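Local coordinates for protein 3-dehydroshikimate dehydratase (Pseudomonas putida, PDB 5HMQ) that converts 3-dehydroshikimate to protocatechuate with loss of water, using a divalent metal ion held in its N-terminal barrel domain, at residues Gly30-Glu35 with Leu61-Arg66; Asp96-Cys101 with Leu131-Glu136; Val333-Gln338 with Phe428-Asn433. All coordinates share one frame; numbering follows the deposited sequence.

Contacts 1 and 2 pair successive strands of the N-terminal TIM barrel, and contact 3 belongs to the C-terminal part, on the other side of the chain's centre. The first two have centres about 9 Å apart and are joined directly, because strands 58-66 and 97-101 are neighbours: Phe62 N lies 2.9 Å from Leu97 O, a probable hydrogen bond. Both face the catalytic metal. Contact 2 supplies Glu136 as a ligand, whereas in contact 1 the side chain of Gln63 approaches the magnesium ion to about 6 Å. Contact 3, with its centre about 61 Å from that of contact 1 and about 66 Å from that of contact 2, is remote from this site.

Contact 1. Residues Gly30-Glu35 with Leu61-Arg66; sequences GVEIFE and LFQPFR
Glu35 CB, CG and CD follow one another past CZ of the Phe62 ring. CB sits 3.7 Å from Phe62 CZ; CG, anti to the backbone N (chi1 -178°), and CD keep to the same ring carbon. At the tip, the carboxylate plane is turned 71° from the ring. OE2 comes to the ring edge in its plane and forms a salt bridge with Lys86 outside the contact, while OE1 and Pro64 O both accept from one water, at 2.8 and 2.9 Å respectively.

Between Glu32 and Gln63 the pairing is polar: Gln63 NE2 donates to Glu32 OE1 (2.9 Å), nearly along the C-O axis. The amide also packs at the edge of the Phe34 ring, where Gln63 OE1 rests 3.6 Å from Phe34 CD1, with amide and ring planes close to perpendicular. Several bonds hold the polar groups: Gln63 NE2 also bonds Glu241, and Glu32 bonds Ser239 and Gln193.

Between the backbones run the bonds Ile33 N to Leu61 O (2.9 Å), Gln63 N to Ile33 O and Glu35 N to Gln63 O, the last catching the amide at the start of helix 35-40. Parallel strands 30-34 and 58-66, neighbours whose Glu32 and Gln63 brace the metal ligands from the second shell, are characteristic of a TIM barrel.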
loop_
_atom_site.group_PDB
_atom_site.type_symbol
_atom_site.label_atom_id
_atom_site.label_comp_id
_atom_site.label_asym_id
_atom_site.label_seq_id
_atom_site.Cartn_x
_atom_site.Cartn_y
_atom_site.Cartn_z
ATOM N N GLY C 30 -25.061 -8.449 0.106
ATOM C CA GLY C 30 -25.496 -7.352 0.943
ATOM C C GLY C 30 -24.338 -6.469 1.365
ATOM O O GLY C 30 -23.176 -6.740 1.054
ATOM N N VAL C 31 -24.684 -5.395 2.071
ATOM C CA VAL C 31 -23.701 -4.426 2.543
ATOM C C VAL C 31 -24.205 -3.817 3.843
ATOM O O VAL C 31 -25.394 -3.515 3.983
ATOM C CB VAL C 31 -23.426 -3.340 1.480
ATOM C CG1 VAL C 31 -24.729 -2.726 0.984
ATOM C CG2 VAL C 31 -22.516 -2.266 2.038
ATOM N N GLU C 32 -23.298 -3.652 4.805
ATOM C CA GLU C 32 -23.570 -2.840 5.983
ATOM C C GLU C 32 -23.177 -1.404 5.668
ATOM O O GLU C 32 -22.031 -1.139 5.287
ATOM C CB GLU C 32 -22.808 -3.331 7.215
ATOM C CG GLU C 32 -22.521 -4.820 7.287
ATOM C CD GLU C 32 -21.698 -5.182 8.521
ATOM O OE1 GLU C 32 -21.611 -4.347 9.449
ATOM O OE2 GLU C 32 -21.134 -6.295 8.566
ATOM N N ILE C 33 -24.127 -0.482 5.801
ATOM C CA ILE C 33 -23.852 0.934 5.585
ATOM C C ILE C 33 -23.287 1.508 6.880
ATOM O O ILE C 33 -23.995 1.623 7.883
ATOM C CB ILE C 33 -25.103 1.694 5.133
ATOM C CG1 ILE C 33 -25.515 1.244 3.732
ATOM C CG2 ILE C 33 -24.846 3.190 5.147
ATOM C CD1 ILE C 33 -24.561 1.684 2.642
ATOM N N PHE C 34 -22.004 1.852 6.862
ATOM C CA PHE C 34 -21.376 2.545 7.977
ATOM C C PHE C 34 -21.795 4.008 7.930
ATOM O O PHE C 34 -21.680 4.655 6.885
ATOM C CB PHE C 34 -19.855 2.400 7.887
ATOM C CG PHE C 34 -19.116 2.807 9.134
ATOM C CD1 PHE C 34 -19.220 2.060 10.295
ATOM C CD2 PHE C 34 -18.287 3.919 9.131
ATOM C CE1 PHE C 34 -18.529 2.425 11.439
ATOM C CE2 PHE C 34 -17.592 4.291 10.270
ATOM C CZ PHE C 34 -17.713 3.543 11.425
ATOM N N GLU C 35 -22.313 4.521 9.050
ATOM C CA GLU C 35 -22.949 5.837 9.034
ATOM C C GLU C 35 -21.984 6.926 8.582
ATOM O O GLU C 35 -22.382 7.861 7.875
ATOM C CB GLU C 35 -23.509 6.182 10.414
ATOM C CG GLU C 35 -24.230 7.523 10.428
ATOM C CD GLU C 35 -24.933 7.809 11.734
ATOM O OE1 GLU C 35 -24.505 7.265 12.773
ATOM O OE2 GLU C 35 -25.912 8.585 11.719
ATOM N N LEU C 61 -27.755 -3.983 6.943
ATOM C CA LEU C 61 -27.555 -3.441 8.280
ATOM C C LEU C 61 -27.131 -1.983 8.188
ATOM O O LEU C 61 -26.385 -1.605 7.282
ATOM C CB LEU C 61 -26.499 -4.246 9.054
ATOM C CG LEU C 61 -26.071 -3.704 10.417
ATOM C CD1 LEU C 61 -27.197 -3.802 11.430
ATOM C CD2 LEU C 61 -24.829 -4.423 10.917
ATOM N N PHE C 62 -27.607 -1.179 9.135
ATOM C CA PHE C 62 -27.132 0.180 9.344
ATOM C C PHE C 62 -26.431 0.232 10.694
ATOM O O PHE C 62 -26.949 -0.292 11.685
ATOM C CB PHE C 62 -28.286 1.185 9.298
ATOM C CG PHE C 62 -27.879 2.591 9.642
ATOM C CD1 PHE C 62 -27.231 3.384 8.710
ATOM C CD2 PHE C 62 -28.136 3.115 10.898
ATOM C CE1 PHE C 62 -26.853 4.677 9.020
ATOM C CE2 PHE C 62 -27.758 4.407 11.217
ATOM C CZ PHE C 62 -27.116 5.188 10.274
ATOM N N GLN C 63 -25.257 0.855 10.732
ATOM C CA GLN C 63 -24.437 0.852 11.942
ATOM C C GLN C 63 -23.426 1.999 11.929
ATOM O O GLN C 63 -23.070 2.500 10.862
ATOM C CB GLN C 63 -23.717 -0.496 12.086
ATOM C CG GLN C 63 -22.717 -0.801 10.979
ATOM C CD GLN C 63 -21.315 -1.053 11.503
ATOM O OE1 GLN C 63 -20.855 -0.379 12.423
ATOM N NE2 GLN C 63 -20.631 -2.032 10.922
ATOM N N PRO C 64 -22.964 2.428 13.117
ATOM C CA PRO C 64 -23.364 1.946 14.441
ATOM C C PRO C 64 -24.237 2.931 15.214
ATOM O O PRO C 64 -24.360 4.093 14.826
ATOM C CB PRO C 64 -22.022 1.763 15.141
ATOM C CG PRO C 64 -21.197 2.911 14.603
ATOM C CD PRO C 64 -21.727 3.227 13.204
ATOM N N PHE C 65 -24.839 2.454 16.301
ATOM C CA PHE C 65 -25.596 3.283 17.233
ATOM C C PHE C 65 -24.987 3.088 18.616
ATOM O O PHE C 65 -25.120 2.014 19.211
ATOM C CB PHE C 65 -27.080 2.920 17.214
ATOM C CG PHE C 65 -27.956 3.908 17.932
ATOM C CD1 PHE C 65 -28.112 3.847 19.307
ATOM C CD2 PHE C 65 -28.607 4.910 17.233
ATOM C CE1 PHE C 65 -28.916 4.756 19.970
ATOM C CE2 PHE C 65 -29.409 5.825 17.891
ATOM C CZ PHE C 65 -29.563 5.747 19.262
ATOM N N ARG C 66 -24.322 4.123 19.123
ATOM C CA ARG C 66 -23.467 4.000 20.293
ATOM C C ARG C 66 -24.177 4.490 21.548
ATOM O O ARG C 66 -25.067 5.343 21.489
ATOM C CB ARG C 66 -22.176 4.799 20.099
ATOM C CG ARG C 66 -21.384 4.417 18.862
ATOM C CD ARG C 66 -20.201 5.353 18.649
ATOM N NE ARG C 66 -19.509 5.076 17.393
ATOM C CZ ARG C 66 -18.548 4.171 17.245
ATOM N NH1 ARG C 66 -18.157 3.440 18.278
ATOM N NH2 ARG C 66 -17.985 3.994 16.058
HETATM O O HOH W 1 -26.143 6.343 14.829
#

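Contact 2. Residues Asp96-Cys101 with Leu131-Glu136; sequences DLVLVC and LRIGYE. With MG (magnesium ion), chain K.
Asp96 and Arg132 bury the most surface here and meet through a salt bridge at the N-terminal ends of the two strands. Arg132 NH1 points at Asp96 OD2 over 3.3 Å with an almost straight N-H...O angle of 170°. The bond lies in the guanidinium plane and reaches the oxygen on its syn side, somewhat out of the carboxylate plane, the two planes being turned 48° from each other; the second bond of NH1, to OD1, is weak. The first two torsions of the arginine put CD beside Asp96 OD2, and the bend at chi3 (56°) then turns the guanidinium to lay one face over Leu97 CB. Phe190 adds a cation-pi contact, and Arg132 N bonds Asp96 O, so the two residues are tied through backbone as well as side chain.

Val100 anchors the other half. Its backbone N donates to Gly134 O and its O accepts from Glu136 N, each at 2.8 Å and nearly straight. CG2 packs 3.7 Å from Ile133 CG2, and CG1 touches Tyr135 CD1 (4.1 Å); the tyrosine hydroxyl is bonded to Glu69. Val98 CG1 meets Ile133 CD1 on this same face, which turns to helix 112-128 and helix 76-93.

Glu136 points to the opposite face, into the barrel. Its extended chain brings OE1 to 2.1 Å from the magnesium ion, while OE2 rests against Leu99 CD2 at 3.4 Å, a contact that probably helps position the carboxylate. Asp167, Gln193, Glu241 and two waters complete the coordination. Strands 97-101 and 132-136, joined through helix 112-128, thus form a beta-alpha-beta crossover of the TIM barrel, with a catalytic metal ligand at its C-terminal strand end.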
loop_
_atom_site.group_PDB
_atom_site.type_symbol
_atom_site.label_atom_id
_atom_site.label_comp_id
_atom_site.label_asym_id
_atom_site.label_seq_id
_atom_site.Cartn_x
_atom_site.Cartn_y
_atom_site.Cartn_z
ATOM N N ASP C 96 -33.849 -2.557 7.564
ATOM C CA ASP C 96 -34.702 -2.710 8.736
ATOM C C ASP C 96 -33.936 -3.100 9.995
ATOM O O ASP C 96 -34.563 -3.370 11.025
ATOM C CB ASP C 96 -35.804 -3.740 8.458
ATOM C CG ASP C 96 -35.321 -5.173 8.602
ATOM O OD1 ASP C 96 -34.156 -5.456 8.252
ATOM O OD2 ASP C 96 -36.111 -6.021 9.069
ATOM N N LEU C 97 -32.605 -3.116 9.954
ATOM C CA LEU C 97 -31.806 -3.569 11.086
ATOM C C LEU C 97 -30.716 -2.553 11.385
ATOM O O LEU C 97 -30.011 -2.105 10.474
ATOM C CB LEU C 97 -31.188 -4.944 10.809
ATOM C CG LEU C 97 -30.332 -5.544 11.927
ATOM C CD1 LEU C 97 -31.150 -5.748 13.194
ATOM C CD2 LEU C 97 -29.701 -6.855 11.476
ATOM N N VAL C 98 -30.579 -2.198 12.661
ATOM C CA VAL C 98 -29.548 -1.277 13.120
ATOM C C VAL C 98 -28.761 -1.950 14.236
ATOM O O VAL C 98 -29.336 -2.626 15.096
ATOM C CB VAL C 98 -30.146 0.067 13.595
ATOM C CG1 VAL C 98 -31.229 -0.158 14.638
ATOM C CG2 VAL C 98 -29.055 0.993 14.129
ATOM N N LEU C 99 -27.442 -1.782 14.206
ATOM C CA LEU C 99 -26.564 -2.341 15.225
ATOM C C LEU C 99 -26.410 -1.346 16.367
ATOM O O LEU C 99 -26.061 -0.183 16.145
ATOM C CB LEU C 99 -25.197 -2.692 14.630
ATOM C CG LEU C 99 -24.146 -3.400 15.497
ATOM C CD1 LEU C 99 -23.227 -4.232 14.617
ATOM C CD2 LEU C 99 -23.320 -2.423 16.328
ATOM N N VAL C 100 -26.675 -1.807 17.582
ATOM C CA VAL C 100 -26.457 -1.031 18.794
ATOM C C VAL C 100 -25.301 -1.686 19.536
ATOM O O VAL C 100 -25.412 -2.835 19.981
ATOM C CB VAL C 100 -27.716 -0.965 19.670
ATOM C CG1 VAL C 100 -27.397 -0.339 21.021
ATOM C CG2 VAL C 100 -28.818 -0.188 18.964
ATOM N N CYS C 101 -24.186 -0.971 19.657
ATOM C CA CYS C 101 -23.030 -1.498 20.365
ATOM C C CYS C 101 -23.060 -1.040 21.817
ATOM O O CYS C 101 -23.506 0.066 22.134
ATOM C CB CYS C 101 -21.724 -1.071 19.690
ATOM S SG CYS C 101 -21.605 0.677 19.260
ATOM N N LEU C 131 -38.998 -2.030 12.536
ATOM C CA LEU C 131 -37.551 -2.150 12.462
ATOM C C LEU C 131 -37.055 -3.065 13.577
ATOM O O LEU C 131 -37.810 -3.474 14.463
ATOM C CB LEU C 131 -36.883 -0.771 12.538
ATOM C CG LEU C 131 -37.438 0.236 11.521
ATOM C CD1 LEU C 131 -36.865 1.625 11.747
ATOM C CD2 LEU C 131 -37.188 -0.226 10.092
ATOM N N ARG C 132 -35.764 -3.387 13.518
ATOM C CA ARG C 132 -35.154 -4.360 14.410
ATOM C C ARG C 132 -33.885 -3.790 15.032
ATOM O O ARG C 132 -33.148 -3.031 14.397
ATOM C CB ARG C 132 -34.851 -5.639 13.624
ATOM C CG ARG C 132 -36.109 -6.336 13.114
ATOM C CD ARG C 132 -35.815 -7.287 11.962
ATOM N NE ARG C 132 -34.810 -8.299 12.253
ATOM C CZ ARG C 132 -33.877 -8.675 11.383
ATOM N NH1 ARG C 132 -33.822 -8.110 10.184
ATOM N NH2 ARG C 132 -32.998 -9.609 11.711
ATOM N N ILE C 133 -33.632 -4.174 16.282
ATOM C CA ILE C 133 -32.435 -3.780 17.014
ATOM C C ILE C 133 -31.536 -5.000 17.154
ATOM O O ILE C 133 -31.975 -6.049 17.640
ATOM C CB ILE C 133 -32.772 -3.197 18.399
ATOM C CG1 ILE C 133 -33.698 -1.988 18.279
ATOM C CG2 ILE C 133 -31.498 -2.805 19.133
ATOM C CD1 ILE C 133 -33.079 -0.807 17.586
ATOM N N GLY C 134 -30.284 -4.863 16.725
ATOM C CA GLY C 134 -29.282 -5.881 16.976
ATOM C C GLY C 134 -28.245 -5.397 17.969
ATOM O O GLY C 134 -27.544 -4.416 17.708
ATOM N N TYR C 135 -28.138 -6.072 19.110
ATOM C CA TYR C 135 -27.304 -5.628 20.220
ATOM C C TYR C 135 -25.955 -6.338 20.158
ATOM O O TYR C 135 -25.898 -7.572 20.180
ATOM C CB TYR C 135 -28.009 -5.900 21.549
ATOM C CG TYR C 135 -27.356 -5.278 22.765
ATOM C CD1 TYR C 135 -26.846 -3.986 22.726
ATOM C CD2 TYR C 135 -27.279 -5.978 23.963
ATOM C CE1 TYR C 135 -26.260 -3.415 23.846
ATOM C CE2 TYR C 135 -26.696 -5.417 25.083
ATOM C CZ TYR C 135 -26.189 -4.136 25.021
ATOM O OH TYR C 135 -25.610 -3.582 26.142
ATOM N N GLU C 136 -24.877 -5.558 20.080
ATOM C CA GLU C 136 -23.518 -6.077 19.977
ATOM C C GLU C 136 -22.704 -5.618 21.177
ATOM O O GLU C 136 -22.744 -4.440 21.546
ATOM C CB GLU C 136 -22.836 -5.601 18.689
ATOM C CG GLU C 136 -21.373 -6.016 18.574
ATOM C CD GLU C 136 -20.605 -5.185 17.563
ATOM O OE1 GLU C 136 -19.994 -5.771 16.644
ATOM O OE2 GLU C 136 -20.631 -3.942 17.681
HETATM MG MG MG K . -18.665 -5.348 15.129
HETATM O O HOH W 2 -19.855 -3.757 14.725
HETATM O O HOH W 3 -17.543 -4.103 16.181
#

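Contact 3. Residues Val333-Gln338 with Phe428-Asn433; sequences VQLLRQ and FSLDNN
With CG placed opposite its own carbonyl carbon (chi1 -65°), Phe428 turns its ring to the Val333 and Leu335 side chains, while Val333 holds CG1 trans to the backbone N (168°) and so directs that methyl at the ring. Val333 CG1 lies 3.5 Å from Phe428 CE2 and 3.7 Å from CZ, the two side chains crossing at about a right angle. Leu335 CB approaches the same CE2 at 3.8 Å, so that one corner of the ring is shared by two residues of the strand. Strand 323-328 runs between these segments in the mixed sheet of the first VOC module, and 428-430 is a weakly bonded strand at that sheet's margin; accordingly the axes stay 8.6 Å apart and side chains bridge the gap. His328 of the intervening strand stacks edge-to-face with Phe428. Farther along, Leu335 CD2 meets Leu430 CD2 at 3.6 Å, with Tyr424 packed against both leucines. Leu430 CD1 also nears the guanidinium of Arg337 at its edge, 4.2 Å from NH1; beyond Leu430 the chain turns away through an Asx turn at Asp431.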
loop_
_atom_site.group_PDB
_atom_site.type_symbol
_atom_site.label_atom_id
_atom_site.label_comp_id
_atom_site.label_asym_id
_atom_site.label_seq_id
_atom_site.Cartn_x
_atom_site.Cartn_y
_atom_site.Cartn_z
ATOM N N VAL C 333 15.695 -21.128 -24.345
ATOM C CA VAL C 333 15.303 -21.650 -23.042
ATOM C C VAL C 333 16.286 -22.740 -22.644
ATOM O O VAL C 333 16.469 -23.711 -23.383
ATOM C CB VAL C 333 13.868 -22.202 -23.058
ATOM C CG1 VAL C 333 13.583 -22.988 -21.798
ATOM C CG2 VAL C 333 12.863 -21.065 -23.204
ATOM N N GLN C 334 16.910 -22.583 -21.482
ATOM C CA GLN C 334 17.877 -23.540 -20.972
ATOM C C GLN C 334 17.316 -24.263 -19.758
ATOM O O GLN C 334 16.674 -23.652 -18.897
ATOM C CB GLN C 334 19.191 -22.850 -20.600
ATOM C CG GLN C 334 20.016 -22.414 -21.795
ATOM C CD GLN C 334 20.628 -23.591 -22.530
ATOM O OE1 GLN C 334 20.725 -24.693 -21.991
ATOM N NE2 GLN C 334 21.057 -23.358 -23.766
ATOM N N LEU C 335 17.556 -25.567 -19.705
ATOM C CA LEU C 335 17.136 -26.404 -18.592
ATOM C C LEU C 335 18.366 -26.858 -17.820
ATOM O O LEU C 335 19.324 -27.367 -18.415
ATOM C CB LEU C 335 16.341 -27.613 -19.089
ATOM C CG LEU C 335 15.949 -28.646 -18.033
ATOM C CD1 LEU C 335 15.025 -28.021 -17.001
ATOM C CD2 LEU C 335 15.292 -29.854 -18.677
ATOM N N LEU C 336 18.341 -26.671 -16.503
ATOM C CA LEU C 336 19.398 -27.158 -15.630
ATOM C C LEU C 336 18.792 -28.069 -14.575
ATOM O O LEU C 336 17.654 -27.875 -14.139
ATOM C CB LEU C 336 20.185 -26.024 -14.948
ATOM C CG LEU C 336 21.165 -25.229 -15.815
ATOM C CD1 LEU C 336 20.464 -24.166 -16.649
ATOM C CD2 LEU C 336 22.321 -24.660 -14.996
ATOM N N ARG C 337 19.565 -29.076 -14.174
ATOM C CA ARG C 337 19.024 -30.175 -13.394
ATOM C C ARG C 337 20.035 -30.615 -12.345
ATOM O O ARG C 337 21.243 -30.624 -12.600
ATOM C CB ARG C 337 18.668 -31.333 -14.334
ATOM C CG ARG C 337 17.693 -32.350 -13.804
ATOM C CD ARG C 337 17.301 -33.277 -14.946
ATOM N NE ARG C 337 15.862 -33.525 -14.988
ATOM C CZ ARG C 337 15.213 -33.975 -16.058
ATOM N NH1 ARG C 337 15.874 -34.227 -17.181
ATOM N NH2 ARG C 337 13.902 -34.171 -16.006
ATOM N N GLN C 338 19.532 -30.974 -11.166
ATOM C CA GLN C 338 20.358 -31.579 -10.123
ATOM C C GLN C 338 19.441 -32.292 -9.149
ATOM O O GLN C 338 18.590 -31.654 -8.521
ATOM C CB GLN C 338 21.199 -30.531 -9.392
ATOM C CG GLN C 338 22.032 -31.111 -8.257
ATOM C CD GLN C 338 22.949 -30.088 -7.611
ATOM O OE1 GLN C 338 23.743 -30.420 -6.733
ATOM N NE2 GLN C 338 22.837 -28.837 -8.039
ATOM N N PHE C 428 12.409 -30.099 -25.080
ATOM C CA PHE C 428 13.842 -29.870 -24.994
ATOM C C PHE C 428 14.605 -30.957 -25.738
ATOM O O PHE C 428 14.075 -32.029 -26.043
ATOM C CB PHE C 428 14.305 -29.827 -23.532
ATOM C CG PHE C 428 13.754 -28.667 -22.748
ATOM C CD1 PHE C 428 12.481 -28.721 -22.204
ATOM C CD2 PHE C 428 14.516 -27.529 -22.544
ATOM C CE1 PHE C 428 11.975 -27.656 -21.480
ATOM C CE2 PHE C 428 14.017 -26.465 -21.822
ATOM C CZ PHE C 428 12.744 -26.528 -21.289
ATOM N N SER C 429 15.875 -30.675 -25.995
ATOM C CA SER C 429 16.785 -31.612 -26.642
ATOM C C SER C 429 17.813 -31.936 -25.565
ATOM O O SER C 429 18.868 -31.305 -25.467
ATOM C CB SER C 429 17.424 -31.028 -27.899
ATOM O OG SER C 429 16.579 -31.198 -29.024
ATOM N N LEU C 430 17.471 -32.927 -24.752
ATOM C CA LEU C 430 18.206 -33.219 -23.534
ATOM C C LEU C 430 19.530 -33.900 -23.858
ATOM O O LEU C 430 19.583 -34.828 -24.670
ATOM C CB LEU C 430 17.348 -34.097 -22.620
ATOM C CG LEU C 430 16.118 -33.419 -22.002
ATOM C CD1 LEU C 430 15.240 -34.429 -21.298
ATOM C CD2 LEU C 430 16.531 -32.349 -21.018
ATOM N N ASP C 431 20.597 -33.433 -23.218
ATOM C CA ASP C 431 21.919 -34.037 -23.345
ATOM C C ASP C 431 22.003 -35.164 -22.326
ATOM O O ASP C 431 22.184 -34.930 -21.126
ATOM C CB ASP C 431 23.005 -32.985 -23.133
ATOM C CG ASP C 431 24.417 -33.532 -23.326
ATOM O OD1 ASP C 431 24.595 -34.764 -23.420
ATOM O OD2 ASP C 431 25.355 -32.710 -23.409
ATOM N N ASN C 432 21.872 -36.403 -22.809
ATOM C CA ASN C 432 21.853 -37.577 -21.940
ATOM C C ASN C 432 23.250 -37.924 -21.436
ATOM O O ASN C 432 23.481 -39.034 -20.944
ATOM C CB ASN C 432 21.237 -38.777 -22.669
ATOM C CG ASN C 432 19.725 -38.660 -22.822
ATOM O OD1 ASN C 432 19.071 -37.902 -22.102
ATOM N ND2 ASN C 432 19.165 -39.420 -23.757
ATOM N N ASN C 433 24.186 -36.981 -21.561
ATOM C CA ASN C 433 25.486 -37.056 -20.900
ATOM C C ASN C 433 25.681 -35.979 -19.839
ATOM O O ASN C 433 26.817 -35.760 -19.407
ATOM C CB ASN C 433 26.636 -36.975 -21.912
ATOM C CG ASN C 433 26.644 -38.134 -22.892
ATOM O OD1 ASN C 433 25.704 -38.924 -22.960
ATOM N ND2 ASN C 433 27.732 -38.248 -23.647
#